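Local atomic coordinates of glucose-6-phosphate isomerase (Chlamydia trachomatis D/UW-3/CX, PDB entry 6OTU), a protein that catalyses the reversible isomerisation of glucose-6-phosphate to fructose-6-phosphate. Residues 165-170 with 467-472; 271-276 with 471-476; 340-345 with 462-467; 347-352 with 478-483. All coordinates share one frame; numbering follows the deposited sequence.

Interaction 1 of 4, residues 165-170 with 467-472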
# COMPACT_ATOMS: atom_id res chain seq x y z
N LYS A 165 5.83 -3.66 13.51
CA LYS A 165 5.56 -4.70 12.52
C LYS A 165 6.52 -4.60 11.33
O LYS A 165 7.04 -5.61 10.87
CB LYS A 165 4.10 -4.63 12.07
CG LYS A 165 3.70 -5.77 11.10
CD LYS A 165 2.20 -5.86 10.88
CE LYS A 165 1.72 -4.74 9.98
NZ LYS A 165 0.38 -5.03 9.39
N ALA A 166 6.76 -3.38 10.84
CA ALA A 166 7.72 -3.20 9.76
C ALA A 166 9.12 -3.66 10.17
O ALA A 166 9.86 -4.25 9.36
CB ALA A 166 7.74 -1.73 9.34
N MET A 167 9.50 -3.41 11.43
CA MET A 167 10.83 -3.80 11.88
C MET A 167 10.91 -5.31 12.12
O MET A 167 11.94 -5.92 11.84
CB MET A 167 11.20 -3.01 13.15
CG MET A 167 11.53 -1.52 12.90
SD MET A 167 12.78 -1.19 11.60
CE MET A 167 11.72 -0.78 10.20
N TYR A 168 9.83 -5.91 12.63
CA TYR A 168 9.83 -7.35 12.87
C TYR A 168 10.05 -8.13 11.57
O TYR A 168 10.91 -9.02 11.51
CB TYR A 168 8.53 -7.77 13.56
CG TYR A 168 8.34 -9.27 13.50
CD1 TYR A 168 9.05 -10.11 14.35
CD2 TYR A 168 7.51 -9.84 12.56
CE1 TYR A 168 8.91 -11.48 14.26
CE2 TYR A 168 7.37 -11.21 12.46
CZ TYR A 168 8.07 -12.03 13.31
OH TYR A 168 7.93 -13.41 13.22
N PHE A 169 9.30 -7.79 10.52
CA PHE A 169 9.52 -8.48 9.25
C PHE A 169 10.86 -8.10 8.62
O PHE A 169 11.44 -8.90 7.87
CB PHE A 169 8.37 -8.20 8.28
CG PHE A 169 7.11 -8.90 8.67
CD1 PHE A 169 6.87 -10.21 8.27
CD2 PHE A 169 6.17 -8.27 9.48
CE1 PHE A 169 5.70 -10.86 8.65
CE2 PHE A 169 5.00 -8.93 9.86
CZ PHE A 169 4.77 -10.21 9.45
N ALA A 170 11.39 -6.91 8.91
CA ALA A 170 12.69 -6.55 8.35
C ALA A 170 13.79 -7.46 8.90
O ALA A 170 14.71 -7.84 8.18
CB ALA A 170 13.02 -5.09 8.66
N ARG A 467 20.89 -3.87 12.54
CA ARG A 467 21.53 -2.55 12.55
C ARG A 467 21.04 -1.70 11.38
O ARG A 467 20.62 -0.55 11.56
CB ARG A 467 23.05 -2.71 12.50
CG ARG A 467 23.76 -1.38 12.50
CD ARG A 467 25.26 -1.49 12.71
NE ARG A 467 25.85 -0.15 12.73
CZ ARG A 467 26.30 0.46 13.82
NH1 ARG A 467 26.25 -0.15 15.01
NH2 ARG A 467 26.82 1.68 13.72
N ILE A 468 21.07 -2.27 10.17
CA ILE A 468 20.66 -1.54 8.97
C ILE A 468 19.18 -1.18 9.03
O ILE A 468 18.78 -0.09 8.61
CB ILE A 468 21.01 -2.36 7.71
CG1 ILE A 468 22.53 -2.44 7.52
CG2 ILE A 468 20.35 -1.75 6.47
CD1 ILE A 468 23.18 -1.11 7.17
N ALA A 469 18.34 -2.09 9.54
CA ALA A 469 16.93 -1.75 9.76
C ALA A 469 16.80 -0.53 10.66
O ALA A 469 16.00 0.37 10.38
CB ALA A 469 16.18 -2.94 10.38
N GLY A 470 17.58 -0.48 11.74
CA GLY A 470 17.55 0.68 12.62
C GLY A 470 18.03 1.95 11.93
O GLY A 470 17.46 3.03 12.14
N SER A 471 19.08 1.85 11.12
CA SER A 471 19.54 3.03 10.40
C SER A 471 18.50 3.51 9.39
O SER A 471 18.26 4.71 9.26
CB SER A 471 20.88 2.73 9.71
OG SER A 471 21.89 2.49 10.68
N LEU A 472 17.87 2.57 8.68
CA LEU A 472 16.86 2.93 7.69
C LEU A 472 15.66 3.60 8.35
O LEU A 472 15.11 4.58 7.83
CB LEU A 472 16.39 1.70 6.93
CG LEU A 472 16.98 1.41 5.55
CD1 LEU A 472 16.51 0.05 5.08
CD2 LEU A 472 16.59 2.49 4.55
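Met-167 and Ala-170 pack on Ala-469 in a small, buried, apolar contact between two helices. One is helix 162-172 and the other is the long helix 466-487. The backbones come close here, with the CA atoms of Ala-170 and Ala-469 only 6.6 Å apart. Both alanines aim their CB atoms at the partner helix. The two methyl groups meet directly, CB of Ala-170 lying 4.2 Å from CB of Ala-469. Such short side chains allow the helices to approach this nearly.

Met-167 fills in beside the alanine pair. The methionine leaves its helix turned aside from helix 466-487, but its sulfur reaches across to it. CG stands beside the backbone N (chi1 -73°), and further bends at chi2 and chi3 fold the thioether back toward Ala-469. SD then lies 4.0 Å from the methyl CB of Ala-469 and 3.8 Å from its backbone O. No hydrogen bond crosses between the segments, so contact between apolar surfaces carries the pairing. The methionine also touches Leu-281 and Phe-293, from helices 275-285 and 287-303. Leu-342 packs against Ala-170. The carbonyl O of Ala-170 accepts a hydrogen bond from Gln-410 NE2.

Helix 162-172 follows strand 151-155 of the five-stranded parallel sheet. Helix 466-487 follows strand 456-461 of the mixed sheet. The contact therefore joins helices belonging to the two sheet systems, consistent with the paired alpha-beta-alpha sandwich domains of the phosphoglucose isomerase family, a member of the SIS clan.

Interaction 2 of 4, residues 271-276 with 471-476; sequences SATSMV and SLLAFY
Leu-473, Ala-272 and Thr-273 make this contact. Leu-473 buries more than either partner and meets both through one methyl group, CD2. This methyl lies 3.8 Å from CB of Ala-272 and 4.0 Å from CG2 of Thr-273. The leucine reaches out from helix 466-487 with CG anti to its backbone N (chi1 180°). The threonine and leucine side chains run at a slant to one another.

Thr-273 divides its side chain between two tasks. CG2 faces the leucine, while OG1 is hydrogen-bonded to Thr-111 OG1 and Arg-112 NH1. The polar end is thus satisfied away from the apolar meeting point.

Ala-272 and Thr-273 are the middle residues of a type I beta turn from Ser-271 to Ser-274. Two donors of Ser-274 grip the carbonyl O of Ser-271: backbone N at 2.9 Å and OG at 2.6 Å, the latter in the carbonyl plane on a lone pair. Ser-274 OG also accepts from Val-276 N, a fairly straight bond of 161°, and so N-caps helix 275-285. These bonds brace the turn that presents Ala-272 and Thr-273.

Ser-271 OG bonds to the O of Gly-268, a residue of the glucose-6-phosphate pocket. Phe-293 of helix 287-303 packs on both Thr-273 and Leu-473, His-348 of helix 345-357 touches the leucine, and Met-275 and Val-276 lie against strand 258-262.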
# COMPACT_ATOMS: atom_id res chain seq x y z
N SER A 271 8.00 5.62 17.66
CA SER A 271 8.20 4.90 18.92
C SER A 271 8.76 3.49 18.74
O SER A 271 8.93 2.77 19.74
CB SER A 271 6.88 4.85 19.70
OG SER A 271 5.95 3.99 19.07
N ALA A 272 9.08 3.08 17.51
CA ALA A 272 9.57 1.71 17.29
C ALA A 272 10.87 1.43 18.03
O ALA A 272 11.13 0.27 18.37
CB ALA A 272 9.75 1.45 15.79
N THR A 273 11.70 2.44 18.31
CA THR A 273 12.92 2.22 19.08
C THR A 273 12.70 2.29 20.59
O THR A 273 13.66 2.08 21.35
CB THR A 273 14.01 3.23 18.72
OG1 THR A 273 13.55 4.56 19.02
CG2 THR A 273 14.41 3.13 17.26
N SER A 274 11.49 2.61 21.05
CA SER A 274 11.17 2.57 22.46
C SER A 274 10.70 1.15 22.81
O SER A 274 10.83 0.22 22.01
CB SER A 274 10.11 3.62 22.81
OG SER A 274 8.84 3.27 22.30
N MET A 275 10.13 0.97 24.00
CA MET A 275 9.58 -0.33 24.34
C MET A 275 8.39 -0.73 23.47
O MET A 275 7.99 -1.90 23.50
CB MET A 275 9.20 -0.36 25.82
CG MET A 275 10.38 -0.12 26.77
SD MET A 275 11.79 -1.23 26.52
CE MET A 275 10.97 -2.79 26.67
N VAL A 276 7.81 0.21 22.71
CA VAL A 276 6.76 -0.13 21.75
C VAL A 276 7.26 -1.20 20.77
O VAL A 276 6.54 -2.16 20.46
CB VAL A 276 6.29 1.14 21.00
CG1 VAL A 276 5.36 0.77 19.84
CG2 VAL A 276 5.62 2.09 21.97
N SER A 471 19.08 1.85 11.12
CA SER A 471 19.54 3.03 10.40
C SER A 471 18.50 3.51 9.39
O SER A 471 18.26 4.71 9.26
CB SER A 471 20.88 2.73 9.71
OG SER A 471 21.89 2.49 10.68
N LEU A 472 17.87 2.57 8.68
CA LEU A 472 16.86 2.93 7.69
C LEU A 472 15.66 3.60 8.35
O LEU A 472 15.11 4.58 7.83
CB LEU A 472 16.39 1.70 6.93
CG LEU A 472 16.98 1.41 5.55
CD1 LEU A 472 16.51 0.05 5.08
CD2 LEU A 472 16.59 2.49 4.55
N LEU A 473 15.23 3.07 9.50
CA LEU A 473 14.15 3.70 10.24
C LEU A 473 14.51 5.13 10.61
O LEU A 473 13.78 6.07 10.29
CB LEU A 473 13.81 2.88 11.48
CG LEU A 473 12.70 3.42 12.37
CD1 LEU A 473 11.36 3.22 11.68
CD2 LEU A 473 12.70 2.70 13.68
N ALA A 474 15.68 5.32 11.25
CA ALA A 474 16.06 6.66 11.69
C ALA A 474 16.25 7.59 10.50
O ALA A 474 15.93 8.79 10.58
CB ALA A 474 17.34 6.60 12.55
N PHE A 475 16.76 7.06 9.40
CA PHE A 475 16.92 7.82 8.17
C PHE A 475 15.63 8.51 7.77
O PHE A 475 15.62 9.71 7.47
CB PHE A 475 17.38 6.89 7.06
CG PHE A 475 17.37 7.51 5.72
CD1 PHE A 475 18.36 8.40 5.34
CD2 PHE A 475 16.39 7.16 4.79
CE1 PHE A 475 18.38 8.97 4.07
CE2 PHE A 475 16.39 7.72 3.52
CZ PHE A 475 17.39 8.61 3.15
N TYR A 476 14.52 7.76 7.73
CA TYR A 476 13.26 8.33 7.28
C TYR A 476 12.65 9.22 8.35
O TYR A 476 12.04 10.24 8.03
CB TYR A 476 12.30 7.21 6.87
CG TYR A 476 12.44 6.85 5.41
CD1 TYR A 476 11.91 7.67 4.42
CD2 TYR A 476 13.15 5.70 5.00
CE1 TYR A 476 12.04 7.37 3.08
CE2 TYR A 476 13.30 5.39 3.65
CZ TYR A 476 12.74 6.23 2.70
OH TYR A 476 12.84 5.96 1.34

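Interaction 3 of 4, residues 340-345 with 462-467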
# COMPACT_ATOMS: atom_id res chain seq x y z
N THR A 340 12.14 -8.42 0.24
CA THR A 340 10.99 -9.09 0.85
C THR A 340 10.86 -8.69 2.32
O THR A 340 9.76 -8.42 2.81
CB THR A 340 11.11 -10.61 0.67
OG1 THR A 340 10.95 -10.96 -0.71
CG2 THR A 340 10.06 -11.36 1.49
N GLY A 341 11.99 -8.58 3.02
CA GLY A 341 11.97 -8.19 4.42
C GLY A 341 11.34 -6.83 4.66
O GLY A 341 10.75 -6.60 5.71
N LEU A 342 11.44 -5.92 3.69
CA LEU A 342 10.83 -4.60 3.80
C LEU A 342 9.39 -4.55 3.27
O LEU A 342 8.91 -3.48 2.89
CB LEU A 342 11.70 -3.57 3.07
CG LEU A 342 13.07 -3.34 3.75
CD1 LEU A 342 13.99 -2.36 2.97
CD2 LEU A 342 12.88 -2.88 5.19
N LYS A 343 8.69 -5.70 3.24
CA LYS A 343 7.34 -5.72 2.69
C LYS A 343 6.40 -4.77 3.43
O LYS A 343 5.47 -4.23 2.83
CB LYS A 343 6.78 -7.14 2.70
CG LYS A 343 6.09 -7.51 1.38
CD LYS A 343 6.40 -8.93 0.89
CE LYS A 343 5.67 -10.01 1.71
NZ LYS A 343 5.99 -11.40 1.22
N TYR A 344 6.63 -4.53 4.73
CA TYR A 344 5.75 -3.65 5.49
C TYR A 344 6.35 -2.29 5.76
O TYR A 344 5.73 -1.49 6.48
CB TYR A 344 5.33 -4.31 6.81
CG TYR A 344 4.62 -5.64 6.66
CD1 TYR A 344 3.24 -5.71 6.54
CD2 TYR A 344 5.35 -6.82 6.62
CE1 TYR A 344 2.60 -6.94 6.40
CE2 TYR A 344 4.74 -8.04 6.48
CZ TYR A 344 3.37 -8.10 6.37
OH TYR A 344 2.80 -9.35 6.22
N PHE A 345 7.52 -1.98 5.20
CA PHE A 345 8.20 -0.73 5.52
C PHE A 345 7.49 0.48 4.91
O PHE A 345 7.41 1.54 5.55
CB PHE A 345 9.65 -0.80 5.04
CG PHE A 345 10.51 0.32 5.53
CD1 PHE A 345 10.56 0.64 6.88
CD2 PHE A 345 11.31 1.03 4.65
CE1 PHE A 345 11.38 1.67 7.35
CE2 PHE A 345 12.14 2.06 5.09
CZ PHE A 345 12.17 2.38 6.46
N GLN A 462 24.82 -3.31 2.13
CA GLN A 462 25.29 -4.67 1.83
C GLN A 462 24.20 -5.71 2.06
O GLN A 462 24.01 -6.62 1.24
CB GLN A 462 26.51 -5.02 2.68
CG GLN A 462 27.80 -4.48 2.19
CD GLN A 462 28.13 -4.94 0.80
OE1 GLN A 462 27.76 -6.04 0.37
NE2 GLN A 462 28.84 -4.10 0.07
N GLN A 463 23.51 -5.61 3.19
CA GLN A 463 22.57 -6.65 3.57
C GLN A 463 21.66 -6.05 4.63
O GLN A 463 22.11 -5.26 5.46
CB GLN A 463 23.31 -7.89 4.08
CG GLN A 463 22.46 -9.08 4.48
CD GLN A 463 23.25 -10.14 5.26
OE1 GLN A 463 23.89 -9.83 6.26
NE2 GLN A 463 23.21 -11.38 4.79
N LEU A 464 20.38 -6.39 4.54
CA LEU A 464 19.44 -6.00 5.57
C LEU A 464 19.77 -6.75 6.85
O LEU A 464 20.00 -7.96 6.84
CB LEU A 464 18.00 -6.28 5.11
CG LEU A 464 16.83 -5.88 6.01
CD1 LEU A 464 16.91 -4.41 6.42
CD2 LEU A 464 15.49 -6.16 5.34
N SER A 465 19.80 -6.03 7.96
CA SER A 465 20.18 -6.58 9.25
C SER A 465 19.45 -5.79 10.33
O SER A 465 18.82 -4.77 10.03
CB SER A 465 21.69 -6.50 9.45
OG SER A 465 22.10 -5.14 9.49
N PRO A 466 19.51 -6.24 11.58
CA PRO A 466 18.98 -5.39 12.67
C PRO A 466 19.57 -3.99 12.65
O PRO A 466 18.82 -3.01 12.73
CB PRO A 466 19.36 -6.17 13.94
CG PRO A 466 19.35 -7.59 13.50
CD PRO A 466 19.80 -7.61 12.05
N ARG A 467 20.89 -3.87 12.54
CA ARG A 467 21.53 -2.55 12.55
C ARG A 467 21.04 -1.70 11.38
O ARG A 467 20.62 -0.55 11.56
CB ARG A 467 23.05 -2.71 12.50
CG ARG A 467 23.76 -1.38 12.50
CD ARG A 467 25.26 -1.49 12.71
NE ARG A 467 25.85 -0.15 12.73
CZ ARG A 467 26.30 0.46 13.82
NH1 ARG A 467 26.25 -0.15 15.01
NH2 ARG A 467 26.82 1.68 13.72
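The carbonyl O of Leu-464 accepts two hydrogen bonds, from Ser-174 OG and from Gln-410 NE2. Both are weak, so they can steady the backbone of this residue only modestly. Its side chain points the other segment's way and meets Gly-341 and Leu-342, entirely through apolar atoms.

CD2 of Leu-464 does the touching. It lies 4.2 Å from CA of Gly-341, against the main chain, since the glycine puts no side chain between the two segments. The same methyl is 4.0 Å from CG of Leu-342 and 4.2 Å from its CD2. Leu-464 extends with CG anti to its backbone N (chi1 -177°). Leu-342 leaves its own backbone at an angle to the partner, but CG swings beside the backbone N (chi1 -67°) and brings the branch point to Leu-464. The two leucines meet at a slant rather than end to end.

Residues 340-345 wind tightly, with Lys-343 N bonded to Thr-340 O at 3.0 Å and Phe-345 N to Leu-342 O at 3.1 Å. In the other segment Ser-465 caps the start of helix 466-487, its OG accepting from Ile-468 N. Thr-340 N bonds to Asp-188 OD2 of the second subunit, so the loop also reaches the dimer interface.

Both segments leave the carboxyl ends of parallel strands in the mixed sheet, 332-337 and 456-461. Strand 401-406 runs between these two, and its Phe-406 touches both leucines.

Interaction 4 of 4, residues 347-352 with 478-483; sequences AHLQQC and HKFAFQ
Phe-480 pushes its ring toward Cys-352 and Leu-349, and it packs more closely on the cysteine than on the leucine side chain. The tight part is a sulfur-aromatic contact. SG of Cys-352 lies 3.7 Å from CD2 of Phe-480 and 5.0 Å from the ring centroid. It approaches obliquely, 73° off the ring normal. SG is anti to the backbone N of Cys-352 (chi1 -177°), which carries it to the ring. CB of the cysteine follows, 4.2 Å from CE2 of Phe-480.

The ring also reaches the main chain of helix 345-357. The carbonyl O of Leu-349 lies 3.9 Å from CE2 and 4.0 Å from CZ of Phe-480, again obliquely. The loose part is the leucine side chain, whose CD2 comes no nearer than 4.4 Å to CE2 of Phe-480. Neither part faces solvent, as all three touching residues are buried. No hydrogen bond runs between the segments.

The same helical turn serves the active site. Gln-351 points away from Phe-480, and its NE2 bonds to Glu-355 OE2, the probable proton donor, and weakly to O3 of glucose-6-phosphate. The side chain of Cys-352 is about 8 Å from the bound glucose-6-phosphate, so the contact probably backs the helix that lines the pocket.

Helix 466-487 is joined to helix 345-357 a second way, by a bond between Phe-480 O and Asn-357 ND2, and to strand 401-406 by the salt bridge of Lys-479 NZ with Glu-402 OE2.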
# COMPACT_ATOMS: atom_id res chain seq x y z
N ALA A 347 4.30 0.92 4.31
CA ALA A 347 3.10 1.26 5.06
C ALA A 347 3.45 2.10 6.28
O ALA A 347 2.76 3.08 6.58
CB ALA A 347 2.36 -0.02 5.48
N HIS A 348 4.54 1.76 6.96
CA HIS A 348 4.98 2.55 8.11
C HIS A 348 5.48 3.93 7.69
O HIS A 348 5.20 4.93 8.37
CB HIS A 348 6.07 1.83 8.87
CG HIS A 348 6.80 2.73 9.81
ND1 HIS A 348 6.18 3.34 10.88
CD2 HIS A 348 8.09 3.17 9.81
CE1 HIS A 348 7.06 4.10 11.52
NE2 HIS A 348 8.22 4.01 10.90
N LEU A 349 6.28 4.00 6.62
CA LEU A 349 6.73 5.30 6.13
C LEU A 349 5.55 6.19 5.78
O LEU A 349 5.55 7.39 6.06
CB LEU A 349 7.63 5.11 4.91
CG LEU A 349 8.93 4.34 5.11
CD1 LEU A 349 9.72 4.25 3.81
CD2 LEU A 349 9.74 5.03 6.21
N GLN A 350 4.54 5.60 5.13
CA GLN A 350 3.35 6.35 4.76
C GLN A 350 2.70 7.00 5.98
O GLN A 350 2.27 8.16 5.92
CB GLN A 350 2.39 5.41 4.03
CG GLN A 350 1.02 5.94 3.71
CD GLN A 350 0.19 4.85 3.07
OE1 GLN A 350 -0.26 3.94 3.75
NE2 GLN A 350 0.03 4.90 1.74
N GLN A 351 2.62 6.28 7.10
CA GLN A 351 2.11 6.90 8.32
C GLN A 351 3.06 7.98 8.83
O GLN A 351 2.64 9.08 9.18
CB GLN A 351 1.90 5.86 9.42
CG GLN A 351 1.79 6.53 10.80
CD GLN A 351 1.35 5.61 11.91
OE1 GLN A 351 1.80 4.46 11.99
NE2 GLN A 351 0.48 6.10 12.79
N CYS A 352 4.36 7.67 8.85
CA CYS A 352 5.29 8.55 9.53
C CYS A 352 5.42 9.87 8.79
O CYS A 352 5.44 10.94 9.41
CB CYS A 352 6.63 7.83 9.67
SG CYS A 352 7.90 8.81 10.58
N HIS A 478 14.28 11.19 10.24
CA HIS A 478 14.93 12.49 10.11
C HIS A 478 14.65 13.17 8.77
O HIS A 478 14.54 14.40 8.72
CB HIS A 478 16.43 12.34 10.35
CG HIS A 478 16.73 11.91 11.74
ND1 HIS A 478 15.99 12.38 12.81
CD2 HIS A 478 17.61 11.02 12.25
CE1 HIS A 478 16.44 11.82 13.92
NE2 HIS A 478 17.42 10.99 13.61
N LYS A 479 14.50 12.39 7.69
CA LYS A 479 14.03 12.95 6.43
C LYS A 479 12.75 13.75 6.64
O LYS A 479 12.65 14.91 6.21
CB LYS A 479 13.78 11.85 5.39
CG LYS A 479 13.11 12.42 4.15
CD LYS A 479 12.57 11.36 3.21
CE LYS A 479 12.18 12.00 1.89
NZ LYS A 479 11.35 11.08 1.09
N PHE A 480 11.76 13.15 7.29
CA PHE A 480 10.47 13.83 7.45
C PHE A 480 10.59 15.01 8.40
O PHE A 480 9.97 16.06 8.18
CB PHE A 480 9.43 12.82 7.93
CG PHE A 480 9.21 11.68 6.96
CD1 PHE A 480 9.07 11.92 5.61
CD2 PHE A 480 9.14 10.37 7.41
CE1 PHE A 480 8.88 10.87 4.70
CE2 PHE A 480 8.94 9.32 6.51
CZ PHE A 480 8.81 9.56 5.17
N ALA A 481 11.41 14.87 9.45
CA ALA A 481 11.67 15.99 10.36
C ALA A 481 12.32 17.16 9.63
O ALA A 481 11.96 18.32 9.84
CB ALA A 481 12.55 15.53 11.52
N PHE A 482 13.31 16.87 8.78
CA PHE A 482 13.97 17.94 8.04
C PHE A 482 12.98 18.62 7.10
O PHE A 482 12.98 19.85 6.96
CB PHE A 482 15.18 17.41 7.28
CG PHE A 482 16.46 17.33 8.10
CD1 PHE A 482 16.91 18.42 8.84
CD2 PHE A 482 17.24 16.17 8.09
CE1 PHE A 482 18.08 18.35 9.58
CE2 PHE A 482 18.42 16.10 8.83
CZ PHE A 482 18.84 17.19 9.57
N GLN A 483 12.09 17.84 6.46
CA GLN A 483 11.09 18.46 5.59
C GLN A 483 10.14 19.35 6.40
O GLN A 483 9.83 20.47 5.99
CB GLN A 483 10.33 17.39 4.81
CG GLN A 483 11.22 16.55 3.89
CD GLN A 483 10.48 15.70 2.87
OE1 GLN A 483 10.94 15.55 1.73
NE2 GLN A 483 9.35 15.14 3.26

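All four contacts are buried, and all end on helix 466-487 or the residues leading into it. Along that helix they run from interaction 3 at its start, through interactions 1 and 2, to interaction 4. Interactions 1 and 4 pair it with other helices, whereas interactions 2 and 3 set it against a turn and a loop. Aliphatic groups dominate the first three, with a thioether in interaction 1; interaction 4 alone adds an aromatic ring beside a thiol. Only interaction 4 holds a residue of the substrate pocket, Gln-351. The segments of interactions 3 and 4 also touch the second subunit. Met-167 SD and Leu-473 CB link interactions 1 and 2, 4.2 Å apart.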